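Long-range contact in histidine triad protein (Plasmodium falciparum 3D7, PDB 5CS2), which probably hydrolyses diadenosine triphosphate to AMP and ADP, as a histidine triad enzyme of the FHIT type, and is bound here by cyclomarin A: residues Ile56-Tyr67 with Glu74-Met85. Numbering follows the deposited sequence.
Sequences ILLTTLKKKKHY and EIIDINLLCNFM
Leu58 on strand 56-60 packs against Ile78, Leu81, Cys82 and Met85 of helix 72-93. Its CB lies 4.2 Å from CG1 of Ile78. With chi1 at -52°, CG sits beside the backbone N, and the two methyls take different neighbours. CD1 presses on the helix backbone, a tight 3.4 Å from Cys82 CA, and meets Leu81 CG. CD2 goes to CG of Met85 at 4.1 Å. Two residues earlier, Ile56 CD1 touches Met85 CB. The strand and helix axes run nearly antiparallel, 9.0 Å apart. Thr59 turns away from the helix; its OG1 bonds to Val115 O, and its side chain lies about 4 Å from that of His116, the probable nucleophile.

Past the strand the contact turns polar. Lys64 NZ forms a salt bridge to Glu74 OE1 (2.8 Å) on the syn side but 29° out of the carboxylate plane. OE1 also accepts from the backbone N of Asp71. A water joins Glu74 OE2 to Lys62 N. Asn79 ND2 donates to Tyr67 OH (3.0 Å) near the ring plane, and also to Ile75 O.

This helix therefore covers one face of the HIT-domain sheet through apolar contacts, while charged and amide groups tie down the following loop.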
# COMPACT_ATOMS: atom_id res chain seq x y z
N ILE A 56 12.40 -6.06 1.78
CA ILE A 56 12.33 -5.38 3.06
C ILE A 56 10.91 -5.35 3.60
O ILE A 56 9.95 -5.53 2.85
CB ILE A 56 12.94 -3.97 3.03
CG1 ILE A 56 12.22 -3.12 1.93
CG2 ILE A 56 14.49 -4.07 2.74
CD1 ILE A 56 12.44 -1.65 2.06
N LEU A 57 10.80 -5.08 4.89
CA LEU A 57 9.50 -5.01 5.59
C LEU A 57 9.35 -3.69 6.29
O LEU A 57 10.32 -3.20 6.87
CB LEU A 57 9.42 -6.16 6.62
CG LEU A 57 9.59 -7.57 6.04
CD1 LEU A 57 9.88 -8.59 7.12
CD2 LEU A 57 8.41 -7.97 5.18
N LEU A 58 8.13 -3.13 6.29
CA LEU A 58 7.82 -1.92 7.04
C LEU A 58 6.70 -2.28 8.01
O LEU A 58 5.77 -2.96 7.60
CB LEU A 58 7.32 -0.77 6.15
CG LEU A 58 8.18 -0.41 4.94
CD1 LEU A 58 7.66 0.85 4.31
CD2 LEU A 58 9.62 -0.15 5.31
N THR A 59 6.80 -1.85 9.27
CA THR A 59 5.74 -2.19 10.21
C THR A 59 5.50 -1.04 11.14
O THR A 59 6.31 -0.11 11.21
CB THR A 59 6.03 -3.53 10.91
OG1 THR A 59 4.84 -4.00 11.57
CG2 THR A 59 7.10 -3.43 11.94
N THR A 60 4.40 -1.10 11.90
CA THR A 60 4.07 -0.07 12.88
C THR A 60 4.84 -0.32 14.16
O THR A 60 5.10 -1.47 14.48
CB THR A 60 2.57 -0.06 13.16
OG1 THR A 60 2.19 -1.41 13.42
CG2 THR A 60 1.75 0.51 11.99
N LEU A 61 5.22 0.74 14.89
CA LEU A 61 5.95 0.56 16.15
C LEU A 61 5.00 -0.08 17.19
O LEU A 61 5.43 -0.90 18.00
CB LEU A 61 6.49 1.91 16.65
CG LEU A 61 7.74 2.44 15.94
CD1 LEU A 61 7.91 3.95 16.13
CD2 LEU A 61 9.00 1.69 16.35
N LYS A 62 3.70 0.30 17.12
CA LYS A 62 2.64 -0.25 17.96
C LYS A 62 2.08 -1.51 17.29
O LYS A 62 1.77 -1.48 16.09
CB LYS A 62 1.54 0.79 18.22
CG LYS A 62 0.45 0.29 19.16
CD LYS A 62 -0.24 1.40 19.96
CE LYS A 62 -1.26 0.84 20.94
NZ LYS A 62 -0.64 0.01 22.01
N LYS A 63 1.96 -2.62 18.04
CA LYS A 63 1.44 -3.86 17.49
C LYS A 63 -0.06 -3.72 17.20
O LYS A 63 -0.85 -3.45 18.10
CB LYS A 63 1.71 -5.05 18.42
CG LYS A 63 1.52 -6.39 17.74
CD LYS A 63 1.17 -7.48 18.73
CE LYS A 63 0.66 -8.71 18.03
NZ LYS A 63 -0.79 -8.62 17.70
N LYS A 64 -0.42 -3.81 15.91
CA LYS A 64 -1.80 -3.74 15.42
C LYS A 64 -1.92 -4.85 14.40
O LYS A 64 -1.03 -4.99 13.56
CB LYS A 64 -2.12 -2.37 14.85
CG LYS A 64 -2.52 -1.40 15.96
CD LYS A 64 -2.39 0.04 15.59
CE LYS A 64 -2.62 0.92 16.80
NZ LYS A 64 -3.46 2.12 16.50
N LYS A 65 -2.95 -5.70 14.52
CA LYS A 65 -3.08 -6.89 13.67
C LYS A 65 -3.49 -6.62 12.22
O LYS A 65 -2.88 -7.15 11.29
CB LYS A 65 -4.05 -7.90 14.30
CG LYS A 65 -4.06 -9.25 13.59
CD LYS A 65 -5.02 -10.24 14.24
CE LYS A 65 -4.99 -11.56 13.54
NZ LYS A 65 -5.95 -12.52 14.14
N HIS A 66 -4.56 -5.85 12.05
CA HIS A 66 -5.14 -5.56 10.75
C HIS A 66 -4.88 -4.15 10.30
O HIS A 66 -4.81 -3.24 11.11
CB HIS A 66 -6.66 -5.81 10.78
CG HIS A 66 -7.00 -7.26 10.60
ND1 HIS A 66 -6.89 -7.89 9.37
CD2 HIS A 66 -7.44 -8.16 11.52
CE1 HIS A 66 -7.23 -9.15 9.58
NE2 HIS A 66 -7.58 -9.35 10.86
N TYR A 67 -4.82 -3.95 8.99
CA TYR A 67 -4.62 -2.64 8.39
C TYR A 67 -5.68 -1.64 8.86
O TYR A 67 -5.38 -0.47 9.09
CB TYR A 67 -4.65 -2.79 6.85
CG TYR A 67 -4.20 -1.57 6.08
CD1 TYR A 67 -3.10 -0.83 6.50
CD2 TYR A 67 -4.83 -1.20 4.90
CE1 TYR A 67 -2.66 0.29 5.77
CE2 TYR A 67 -4.41 -0.08 4.17
CZ TYR A 67 -3.29 0.62 4.59
OH TYR A 67 -2.88 1.72 3.87
N GLU A 74 -0.99 6.88 11.50
CA GLU A 74 -0.21 5.67 11.22
C GLU A 74 -0.29 5.25 9.75
O GLU A 74 0.71 4.79 9.20
CB GLU A 74 -0.64 4.49 12.11
CG GLU A 74 -0.42 4.70 13.59
CD GLU A 74 -0.91 3.56 14.46
OE1 GLU A 74 -2.10 3.17 14.32
OE2 GLU A 74 -0.10 3.00 15.24
N ILE A 75 -1.48 5.37 9.13
CA ILE A 75 -1.70 5.04 7.71
C ILE A 75 -0.82 5.95 6.87
O ILE A 75 -0.11 5.49 5.99
CB ILE A 75 -3.20 5.14 7.27
CG1 ILE A 75 -4.04 4.12 8.04
CG2 ILE A 75 -3.34 4.93 5.72
CD1 ILE A 75 -5.53 4.52 8.15
N ILE A 76 -0.88 7.26 7.16
CA ILE A 76 -0.05 8.22 6.43
C ILE A 76 1.43 7.92 6.61
O ILE A 76 2.20 7.91 5.64
CB ILE A 76 -0.43 9.64 6.87
CG1 ILE A 76 -1.89 9.99 6.43
CG2 ILE A 76 0.62 10.71 6.42
CD1 ILE A 76 -2.45 11.28 7.07
N ASP A 77 1.85 7.70 7.87
CA ASP A 77 3.26 7.46 8.18
C ASP A 77 3.81 6.25 7.44
O ASP A 77 4.81 6.36 6.73
CB ASP A 77 3.45 7.35 9.71
CG ASP A 77 4.91 7.25 10.13
OD1 ASP A 77 5.56 6.24 9.79
OD2 ASP A 77 5.40 8.17 10.85
N ILE A 78 3.16 5.08 7.57
CA ILE A 78 3.68 3.86 6.99
C ILE A 78 3.70 3.92 5.44
O ILE A 78 4.60 3.34 4.81
CB ILE A 78 3.01 2.57 7.54
CG1 ILE A 78 3.94 1.36 7.29
CG2 ILE A 78 1.63 2.34 6.90
CD1 ILE A 78 3.62 0.06 7.98
N ASN A 79 2.75 4.67 4.86
CA ASN A 79 2.64 4.77 3.41
C ASN A 79 3.60 5.77 2.82
O ASN A 79 4.14 5.49 1.74
CB ASN A 79 1.21 4.98 2.99
CG ASN A 79 0.50 3.65 3.03
OD1 ASN A 79 0.87 2.68 2.35
ND2 ASN A 79 -0.44 3.52 3.94
N LEU A 80 3.85 6.88 3.51
CA LEU A 80 4.90 7.81 3.07
C LEU A 80 6.27 7.13 3.19
O LEU A 80 7.09 7.26 2.28
CB LEU A 80 4.86 9.12 3.85
CG LEU A 80 3.62 10.01 3.64
CD1 LEU A 80 3.72 11.25 4.51
CD2 LEU A 80 3.44 10.42 2.16
N LEU A 81 6.48 6.33 4.27
CA LEU A 81 7.73 5.57 4.41
C LEU A 81 7.90 4.55 3.27
O LEU A 81 8.98 4.38 2.74
CB LEU A 81 7.76 4.85 5.79
CG LEU A 81 9.02 4.04 6.07
CD1 LEU A 81 10.28 4.94 6.03
CD2 LEU A 81 8.94 3.37 7.43
N CYS A 82 6.81 3.88 2.88
CA CYS A 82 6.83 2.95 1.77
C CYS A 82 7.30 3.63 0.49
O CYS A 82 8.18 3.09 -0.20
CB CYS A 82 5.46 2.30 1.57
SG CYS A 82 5.45 1.09 0.22
N ASN A 83 6.68 4.75 0.15
CA ASN A 83 7.04 5.50 -1.08
C ASN A 83 8.53 5.92 -1.02
O ASN A 83 9.26 5.68 -1.98
CB ASN A 83 6.12 6.70 -1.24
CG ASN A 83 6.21 7.29 -2.61
OD1 ASN A 83 7.00 8.19 -2.87
ND2 ASN A 83 5.35 6.84 -3.50
N PHE A 84 8.96 6.46 0.13
CA PHE A 84 10.35 6.87 0.38
C PHE A 84 11.28 5.68 0.20
O PHE A 84 12.33 5.81 -0.45
CB PHE A 84 10.49 7.46 1.79
CG PHE A 84 11.92 7.82 2.16
CD1 PHE A 84 12.54 8.95 1.63
CD2 PHE A 84 12.68 6.97 2.97
CE1 PHE A 84 13.86 9.28 1.96
CE2 PHE A 84 14.02 7.27 3.27
CZ PHE A 84 14.59 8.43 2.78
N MET A 85 10.93 4.48 0.78
CA MET A 85 11.79 3.31 0.67
C MET A 85 11.85 2.73 -0.73
O MET A 85 12.91 2.24 -1.12
CB MET A 85 11.41 2.23 1.70
CG MET A 85 11.77 2.62 3.13
SD MET A 85 13.52 3.17 3.37
CE MET A 85 14.37 1.93 2.65
O HOH W 1 2.61 2.85 15.56